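Leucine aminopeptidase (Parabacteroides distasonis, PDB 3TC8) probably acts as a zinc-dependent exopeptidase of the M28 family, removing residues from the amino end of peptides, although a glutaminyl-peptide cyclotransferase activity is also conceivable. Local coordinates at residues 33-38 against 121-126; 220-225 against 261-266; 28-33 against 135-140. One frame throughout, in Å; residues are numbered along the deposited sequence.

Contact 1 (33-38 against 121-126); sequences NQVAFG and PLDGAD
Val35, late in helix 24-36, meets Asp123 and Ala125 with one methyl for each. The apolar part is carried by CG2, which lies 3.9 Å from Ala125 CB and slightly closer, 3.7 Å, to Ala125 CA, touching backbone and side chain of the first residue of helix 125-144 together. The other methyl has a polar neighbour: Val35 CG1 packs beside the Asp123 carboxylate, 4.0 Å from OD2, in van der Waals contact. These two side chains cross at about a right angle. With CG1 anti to the backbone N (chi1 171°), the valine forks so that its two methyls reach partners two residues apart along 121-126. Trimming Val35 to an alanine would probably leave a gap where the methyls met Ala125 and the Asp123 carboxylate, setting that carboxylate freer to turn.

Polar ties come from within and around the segments. Gly38 N bonds to Val35 O (3.0 Å) as the chain leaves the helix with positive phi, and Arg40 NH1 hydrogen-bonds to both Gly38 O and Asp123 O, pinning the two backbones to each other. Behind Asp123, Gly124 is the N-cap of helix 125-144, also with positive phi, and Asp126 is held through its carboxylate by Tyr279 and Gly203.

The segment 121-126 leads directly into Asp127, a zinc ligand with Asp160 and His281; the side chain of Ala125 lies about 11 Å from the zinc ion, which places this contact beside the metal-binding region of an M28 peptidase.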
loop_
_atom_site.group_PDB
_atom_site.type_symbol
_atom_site.label_atom_id
_atom_site.label_comp_id
_atom_site.label_asym_id
_atom_site.label_seq_id
_atom_site.Cartn_x
_atom_site.Cartn_y
_atom_site.Cartn_z
ATOM N N ASN A 33 14.331 -5.119 3.242
ATOM C CA ASN A 33 14.135 -6.206 4.197
ATOM C C ASN A 33 12.975 -7.105 3.776
ATOM O O ASN A 33 13.062 -8.314 3.937
ATOM C CB ASN A 33 13.886 -5.691 5.611
ATOM C CG ASN A 33 15.136 -5.106 6.256
ATOM O OD1 ASN A 33 16.256 -5.265 5.758
ATOM N ND2 ASN A 33 14.940 -4.384 7.360
ATOM N N GLN A 34 11.902 -6.535 3.250
ATOM C CA GLN A 34 10.822 -7.335 2.700
ATOM C C GLN A 34 11.277 -8.197 1.523
ATOM O O GLN A 34 11.018 -9.415 1.478
ATOM C CB GLN A 34 9.662 -6.448 2.270
ATOM C CG GLN A 34 8.950 -5.749 3.435
ATOM C CD GLN A 34 8.057 -4.691 2.878
ATOM O OE1 GLN A 34 6.962 -4.994 2.371
ATOM N NE2 GLN A 34 8.535 -3.458 2.898
ATOM N N VAL A 35 11.953 -7.577 0.591
ATOM C CA VAL A 35 12.374 -8.251 -0.621
ATOM C C VAL A 35 13.344 -9.394 -0.290
ATOM O O VAL A 35 13.365 -10.410 -0.975
ATOM C CB VAL A 35 12.931 -7.232 -1.642
ATOM C CG1 VAL A 35 13.580 -7.948 -2.822
ATOM C CG2 VAL A 35 11.782 -6.326 -2.119
ATOM N N ALA A 36 14.167 -9.196 0.733
ATOM C CA ALA A 36 15.164 -10.190 1.131
ATOM C C ALA A 36 14.558 -11.526 1.496
ATOM O O ALA A 36 15.251 -12.539 1.415
ATOM C CB ALA A 36 16.030 -9.617 2.224
ATOM N N PHE A 37 13.295 -11.566 1.938
ATOM C CA PHE A 37 12.661 -12.823 2.261
ATOM C C PHE A 37 12.430 -13.702 1.052
ATOM O O PHE A 37 12.232 -14.915 1.197
ATOM C CB PHE A 37 11.339 -12.605 2.982
ATOM C CG PHE A 37 11.470 -12.090 4.387
ATOM C CD1 PHE A 37 11.851 -12.926 5.418
ATOM C CD2 PHE A 37 11.269 -10.763 4.687
ATOM C CE1 PHE A 37 12.002 -12.457 6.718
ATOM C CE2 PHE A 37 11.431 -10.290 5.990
ATOM C CZ PHE A 37 11.802 -11.142 6.990
ATOM N N GLY A 38 12.394 -13.119 -0.135
ATOM C CA GLY A 38 11.877 -13.767 -1.309
ATOM C C GLY A 38 10.457 -13.248 -1.578
ATOM O O GLY A 38 9.896 -12.559 -0.738
ATOM N N PRO A 121 6.908 -15.853 -9.769
ATOM C CA PRO A 121 6.671 -14.747 -8.833
ATOM C C PRO A 121 7.662 -13.637 -8.985
ATOM O O PRO A 121 8.832 -13.828 -9.345
ATOM C CB PRO A 121 6.841 -15.398 -7.451
ATOM C CG PRO A 121 6.460 -16.844 -7.698
ATOM C CD PRO A 121 7.070 -17.137 -9.059
ATOM N N LEU A 122 7.191 -12.426 -8.748
ATOM C CA LEU A 122 8.062 -11.248 -8.807
ATOM C C LEU A 122 8.436 -10.793 -7.398
ATOM O O LEU A 122 7.792 -11.114 -6.409
ATOM C CB LEU A 122 7.443 -10.177 -9.673
ATOM C CG LEU A 122 5.974 -9.761 -9.435
ATOM C CD1 LEU A 122 5.821 -8.886 -8.161
ATOM C CD2 LEU A 122 5.399 -9.069 -10.649
ATOM N N ASP A 123 9.518 -10.023 -7.323
ATOM C CA ASP A 123 10.019 -9.544 -6.036
ATOM C C ASP A 123 9.047 -8.573 -5.405
ATOM O O ASP A 123 9.008 -8.433 -4.191
ATOM C CB ASP A 123 11.364 -8.877 -6.192
ATOM C CG ASP A 123 12.530 -9.854 -6.223
ATOM O OD1 ASP A 123 12.382 -11.033 -5.838
ATOM O OD2 ASP A 123 13.651 -9.367 -6.591
ATOM N N GLY A 124 8.302 -7.846 -6.207
ATOM C CA GLY A 124 7.342 -6.911 -5.716
ATOM C C GLY A 124 7.958 -5.828 -4.862
ATOM O O GLY A 124 7.385 -5.387 -3.858
ATOM N N ALA A 125 9.124 -5.331 -5.277
ATOM C CA ALA A 125 9.800 -4.288 -4.521
ATOM C C ALA A 125 8.954 -3.009 -4.538
ATOM O O ALA A 125 8.766 -2.401 -3.473
ATOM C CB ALA A 125 11.166 -4.003 -5.140
ATOM N N ASP A 126 8.513 -2.563 -5.719
ATOM C CA ASP A 126 7.675 -1.385 -5.790
ATOM C C ASP A 126 6.220 -1.751 -5.525
ATOM O O ASP A 126 5.519 -1.055 -4.778
ATOM C CB ASP A 126 7.856 -0.667 -7.110
ATOM C CG ASP A 126 7.418 0.776 -7.111
ATOM O OD1 ASP A 126 7.293 1.373 -6.024
ATOM O OD2 ASP A 126 7.218 1.302 -8.231
#

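Contact 2 (220-225 against 261-266); sequences APIVEM and PSIDII
Ile263 meets Ile222 and Val223, two consecutive residues of helix 213-233, and its CG2 methyl makes the closest approach to each. The strand segment comes up to this point through Pro261, which touches Ala219 one turn of helix before Val223. At Ser262 the CB points away from 220-225, to the face of the sheet that helix 250-258 covers.

Ile263 carries the contact, its CA 6.6 Å from that of Val223. Its CG2 methyl wedges between the two helix side chains, 3.5 Å from Val223 CG2 and 3.8 Å from Ile222 CG2, and it is equally near Ile222 CB. The placement follows from chi1 of 74°, which sets CG1 between the backbone N and the carbonyl carbon and turns CG2 anti to that carbon. At the end of the other branch, Ile263 CD1 comes to 4.2 Å from Ile222 CG2, so this one helix methyl is met by two branches of the strand residue. On the helix side, chi1 of -50° puts CG1 of Ile222 beside the backbone N and leaves CG2 anti to it. All these meetings are between aliphatic groups, and both Val223 and Ile263 are buried.

This places helix 213-233 against one face of the mixed sheet, an alpha/beta arrangement as in M28 peptidases. Strand 262-266 is the outermost on its side and runs parallel to strand 195-200, with which its backbone pairs through Ile263 and Ile265.

With Asp264 the CB again points away from the helix segment, but the backbone N is hydrogen-bonded by Ser215 OG of helix 213-233, a polar tie between the same helix and strand.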
loop_
_atom_site.group_PDB
_atom_site.type_symbol
_atom_site.label_atom_id
_atom_site.label_comp_id
_atom_site.label_asym_id
_atom_site.label_seq_id
_atom_site.Cartn_x
_atom_site.Cartn_y
_atom_site.Cartn_z
ATOM N N ALA A 220 -12.393 13.828 -2.772
ATOM C CA ALA A 220 -11.665 14.949 -3.384
ATOM C C ALA A 220 -11.036 15.877 -2.368
ATOM O O ALA A 220 -9.941 16.329 -2.591
ATOM C CB ALA A 220 -12.525 15.743 -4.372
ATOM N N PRO A 221 -11.690 16.169 -1.235
ATOM C CA PRO A 221 -11.024 17.065 -0.264
ATOM C C PRO A 221 -9.753 16.475 0.288
ATOM O O PRO A 221 -8.822 17.208 0.641
ATOM C CB PRO A 221 -12.086 17.264 0.825
ATOM C CG PRO A 221 -13.391 17.033 0.124
ATOM C CD PRO A 221 -13.104 15.944 -0.875
ATOM N N ILE A 222 -9.686 15.149 0.410
ATOM C CA ILE A 222 -8.506 14.463 0.884
ATOM C C ILE A 222 -7.410 14.534 -0.163
ATOM O O ILE A 222 -6.255 14.816 0.158
ATOM C CB ILE A 222 -8.806 12.998 1.311
ATOM C CG1 ILE A 222 -10.022 12.924 2.269
ATOM C CG2 ILE A 222 -7.564 12.335 1.902
ATOM C CD1 ILE A 222 -9.898 13.777 3.540
ATOM N N VAL A 223 -7.761 14.262 -1.426
ATOM C CA VAL A 223 -6.828 14.447 -2.520
ATOM C C VAL A 223 -6.230 15.856 -2.486
ATOM O O VAL A 223 -5.019 16.050 -2.568
ATOM C CB VAL A 223 -7.440 14.145 -3.913
ATOM C CG1 VAL A 223 -6.431 14.433 -5.013
ATOM C CG2 VAL A 223 -7.958 12.698 -3.988
ATOM N N GLU A 224 -7.109 16.853 -2.427
ATOM C CA GLU A 224 -6.658 18.227 -2.448
ATOM C C GLU A 224 -5.733 18.553 -1.276
ATOM O O GLU A 224 -4.728 19.226 -1.444
ATOM C CB GLU A 224 -7.831 19.192 -2.540
ATOM C CG GLU A 224 -8.521 19.073 -3.920
ATOM C CD GLU A 224 -7.600 19.392 -5.066
ATOM O OE1 GLU A 224 -6.897 20.456 -4.981
ATOM O OE2 GLU A 224 -7.588 18.601 -6.043
HETATM N N MSE A 225 -6.084 18.093 -0.090
HETATM C CA MSE A 225 -5.257 18.338 1.077
HETATM C C MSE A 225 -3.867 17.734 0.910
HETATM O O MSE A 225 -2.861 18.389 1.197
HETATM C CB MSE A 225 -5.927 17.712 2.284
HETATM C CG MSE A 225 -5.103 17.666 3.588
HETATM SE SE MSE A 225 -5.980 16.941 5.100
HETATM C CE MSE A 225 -6.271 15.149 4.448
ATOM N N PRO A 261 -13.911 7.561 3.267
ATOM C CA PRO A 261 -13.363 8.238 2.087
ATOM C C PRO A 261 -11.848 8.016 2.021
ATOM O O PRO A 261 -11.155 8.393 2.955
ATOM C CB PRO A 261 -13.720 9.722 2.299
ATOM C CG PRO A 261 -14.889 9.681 3.275
ATOM C CD PRO A 261 -14.580 8.507 4.181
ATOM N N SER A 262 -11.378 7.462 0.908
ATOM C CA SER A 262 -9.980 7.012 0.819
ATOM C C SER A 262 -9.402 7.364 -0.523
ATOM O O SER A 262 -10.105 7.386 -1.552
ATOM C CB SER A 262 -9.868 5.523 1.080
ATOM O OG SER A 262 -10.354 5.145 2.330
ATOM N N ILE A 263 -8.104 7.629 -0.524
ATOM C CA ILE A 263 -7.373 7.954 -1.721
ATOM C C ILE A 263 -6.232 6.962 -1.945
ATOM O O ILE A 263 -5.779 6.272 -1.015
ATOM C CB ILE A 263 -6.824 9.391 -1.655
ATOM C CG1 ILE A 263 -5.620 9.536 -0.714
ATOM C CG2 ILE A 263 -7.953 10.388 -1.302
ATOM C CD1 ILE A 263 -4.866 10.855 -0.895
ATOM N N ASP A 264 -5.747 6.958 -3.189
ATOM C CA ASP A 264 -4.611 6.139 -3.607
ATOM C C ASP A 264 -3.509 7.013 -4.114
ATOM O O ASP A 264 -3.749 7.790 -5.057
ATOM C CB ASP A 264 -5.069 5.156 -4.695
ATOM C CG ASP A 264 -4.121 4.027 -4.966
ATOM O OD1 ASP A 264 -3.033 3.908 -4.382
ATOM O OD2 ASP A 264 -4.525 3.171 -5.858
ATOM N N ILE A 265 -2.332 6.923 -3.493
ATOM C CA ILE A 265 -1.111 7.556 -3.958
ATOM C C ILE A 265 -0.346 6.447 -4.661
ATOM O O ILE A 265 0.133 5.505 -4.016
ATOM C CB ILE A 265 -0.289 8.149 -2.787
ATOM C CG1 ILE A 265 -1.122 9.143 -1.962
ATOM C CG2 ILE A 265 0.998 8.777 -3.313
ATOM C CD1 ILE A 265 -0.437 9.730 -0.783
ATOM N N ILE A 266 -0.232 6.556 -5.979
ATOM C CA ILE A 266 0.252 5.476 -6.843
ATOM C C ILE A 266 0.875 6.032 -8.086
ATOM O O ILE A 266 0.338 6.946 -8.706
ATOM C CB ILE A 266 -0.896 4.464 -7.165
ATOM C CG1 ILE A 266 -0.398 3.359 -8.098
ATOM C CG2 ILE A 266 -2.138 5.139 -7.724
ATOM C CD1 ILE A 266 -1.341 2.164 -8.197
#

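Contact 3 (28-33 against 135-140); sequences YAYVAN and LLEIAR
Tyr30 lays one face of its ring over Leu136, and this CH-pi contact dominates the meeting of the two helices. Leu136 CB stands 3.8 Å from the ring centroid, 21° off the normal and displaced toward the rim, so that Tyr30 CD2 is the nearest ring atom at 3.6 Å. Further along the same leucine, CD1 comes to 3.8 Å from Tyr30 CG, covering the root of the ring.

The segments run at 128° to each other, their axes 9.6 Å apart at closest. Helix 125-144 is packed on two sides: Leu136 meets Tyr30 of helix 24-36, whereas Leu135, whose CB points away from 28-33, packs against Leu99 and Ala101 of strand 96-102 in the alpha/beta fold.

Polar groups gather about the far end of the ring. Tyr30 OH hydrogen-bonds to Glu57 of helix 45-60, and Arg140 CD passes across the hydroxyl, 3.7 Å from Tyr30 OH. One turn apart on their helix, Arg140 and Glu137 form a side-on salt bridge: Arg140 NE to Glu137 OE1 at 2.8 Å, nearly straight (166°), and NH2 to OE2 at 3.0 Å on the syn lone pair. The arginine chain, bent at chi3, folds back to make this grip. Glu137 OE1 also takes a bond from Ser26, and OE2 from Gln141 and the backbone of Asn23, so several donors fix the rotation of the carboxylate and would be expected to stabilise its negative charge; OE1 itself lies 4.1 Å from Tyr30 CE2.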
loop_
_atom_site.group_PDB
_atom_site.type_symbol
_atom_site.label_atom_id
_atom_site.label_comp_id
_atom_site.label_asym_id
_atom_site.label_seq_id
_atom_site.Cartn_x
_atom_site.Cartn_y
_atom_site.Cartn_z
ATOM N N TYR A 28 13.847 2.887 2.697
ATOM C CA TYR A 28 14.470 2.054 1.681
ATOM C C TYR A 28 14.909 0.709 2.258
ATOM O O TYR A 28 14.665 -0.350 1.680
ATOM C CB TYR A 28 15.663 2.808 1.095
ATOM C CG TYR A 28 16.384 2.083 -0.003
ATOM C CD1 TYR A 28 17.295 1.073 0.252
ATOM C CD2 TYR A 28 16.142 2.429 -1.324
ATOM C CE1 TYR A 28 17.941 0.428 -0.836
ATOM C CE2 TYR A 28 16.771 1.795 -2.394
ATOM C CZ TYR A 28 17.645 0.804 -2.138
ATOM O OH TYR A 28 18.283 0.155 -3.205
ATOM N N ALA A 29 15.515 0.742 3.437
ATOM C CA ALA A 29 15.956 -0.480 4.075
ATOM C C ALA A 29 14.768 -1.356 4.443
ATOM O O ALA A 29 14.899 -2.595 4.399
ATOM C CB ALA A 29 16.810 -0.174 5.300
ATOM N N TYR A 30 13.633 -0.775 4.856
ATOM C CA TYR A 30 12.428 -1.593 5.090
ATOM C C TYR A 30 11.944 -2.268 3.821
ATOM O O TYR A 30 11.431 -3.395 3.869
ATOM C CB TYR A 30 11.318 -0.773 5.744
ATOM C CG TYR A 30 11.484 -0.428 7.192
ATOM C CD1 TYR A 30 11.806 -1.409 8.116
ATOM C CD2 TYR A 30 11.290 0.845 7.658
ATOM C CE1 TYR A 30 11.925 -1.110 9.479
ATOM C CE2 TYR A 30 11.397 1.146 8.998
ATOM C CZ TYR A 30 11.724 0.153 9.905
ATOM O OH TYR A 30 11.824 0.491 11.240
ATOM N N VAL A 31 12.013 -1.590 2.674
ATOM C CA VAL A 31 11.706 -2.231 1.409
ATOM C C VAL A 31 12.647 -3.396 1.177
ATOM O O VAL A 31 12.217 -4.511 0.831
ATOM C CB VAL A 31 11.710 -1.226 0.215
ATOM C CG1 VAL A 31 11.308 -1.920 -1.073
ATOM C CG2 VAL A 31 10.805 -0.022 0.460
ATOM N N ALA A 32 13.941 -3.129 1.308
ATOM C CA ALA A 32 14.948 -4.161 1.078
ATOM C C ALA A 32 14.719 -5.374 2.001
ATOM O O ALA A 32 14.898 -6.524 1.589
ATOM C CB ALA A 32 16.352 -3.563 1.328
ATOM N N ASN A 33 14.331 -5.119 3.242
ATOM C CA ASN A 33 14.135 -6.206 4.197
ATOM C C ASN A 33 12.975 -7.105 3.776
ATOM O O ASN A 33 13.062 -8.314 3.937
ATOM C CB ASN A 33 13.886 -5.691 5.611
ATOM C CG ASN A 33 15.136 -5.106 6.256
ATOM O OD1 ASN A 33 16.256 -5.265 5.758
ATOM N ND2 ASN A 33 14.940 -4.384 7.360
ATOM N N LEU A 135 5.181 3.082 4.974
ATOM C CA LEU A 135 4.335 3.040 6.154
ATOM C C LEU A 135 5.076 2.586 7.396
ATOM O O LEU A 135 4.772 3.075 8.493
ATOM C CB LEU A 135 3.112 2.162 5.935
ATOM C CG LEU A 135 2.052 2.733 4.996
ATOM C CD1 LEU A 135 0.847 1.814 4.884
ATOM C CD2 LEU A 135 1.584 4.145 5.377
ATOM N N LEU A 136 6.037 1.676 7.297
ATOM C CA LEU A 136 6.835 1.313 8.429
ATOM C C LEU A 136 7.612 2.502 8.951
ATOM O O LEU A 136 7.681 2.698 10.163
ATOM C CB LEU A 136 7.795 0.145 8.141
ATOM C CG LEU A 136 7.131 -1.236 8.007
ATOM C CD1 LEU A 136 8.166 -2.206 7.414
ATOM C CD2 LEU A 136 6.654 -1.757 9.386
ATOM N N GLU A 137 8.203 3.289 8.071
ATOM C CA GLU A 137 8.938 4.461 8.519
ATOM C C GLU A 137 8.017 5.513 9.126
ATOM O O GLU A 137 8.333 6.128 10.150
ATOM C CB GLU A 137 9.773 5.002 7.382
ATOM C CG GLU A 137 10.483 6.308 7.686
ATOM C CD GLU A 137 11.404 6.273 8.894
ATOM O OE1 GLU A 137 11.814 5.173 9.336
ATOM O OE2 GLU A 137 11.799 7.378 9.385
ATOM N N ILE A 138 6.833 5.709 8.545
ATOM C CA ILE A 138 5.811 6.590 9.112
ATOM C C ILE A 138 5.426 6.118 10.507
ATOM O O ILE A 138 5.382 6.885 11.461
ATOM C CB ILE A 138 4.609 6.697 8.164
ATOM C CG1 ILE A 138 4.964 7.545 6.947
ATOM C CG2 ILE A 138 3.352 7.250 8.887
ATOM C CD1 ILE A 138 4.082 7.341 5.768
ATOM N N ALA A 139 5.196 4.803 10.653
ATOM C CA ALA A 139 4.810 4.242 11.912
ATOM C C ALA A 139 5.935 4.375 12.955
ATOM O O ALA A 139 5.678 4.607 14.142
ATOM C CB ALA A 139 4.420 2.751 11.701
ATOM N N ARG A 140 7.190 4.242 12.515
ATOM C CA ARG A 140 8.305 4.447 13.398
ATOM C C ARG A 140 8.303 5.847 13.985
ATOM O O ARG A 140 8.506 6.080 15.180
ATOM C CB ARG A 140 9.634 4.168 12.684
ATOM C CG ARG A 140 10.827 4.144 13.621
ATOM C CD ARG A 140 12.126 3.745 12.933
ATOM N NE ARG A 140 12.622 4.792 12.037
ATOM C CZ ARG A 140 13.566 5.656 12.330
ATOM N NH1 ARG A 140 14.245 5.626 13.477
ATOM N NH2 ARG A 140 13.860 6.554 11.441
#

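Contacts 1 and 3 are two points on one interface: both join helix 24-36 to helix 125-144, their centres lie 13 Å apart, and their segments overlap at Asn33. They also touch, Val31 CG1 packing 3.5 Å from Ala125 O. Along the chain the pairing of contact 3 encloses that of contact 1, so the N-terminal helix is fastened at the beginning of helix 125-144, close to the zinc ligand Asp127, and again farther along. Contact 2 comes later in sequence, its centre about 27 Å and 22 Å from those of contacts 1 and 3, and joins a helix to the edge strand of the sheet. Contacts 1 and 2 lie on opposite sides of the chain's centre.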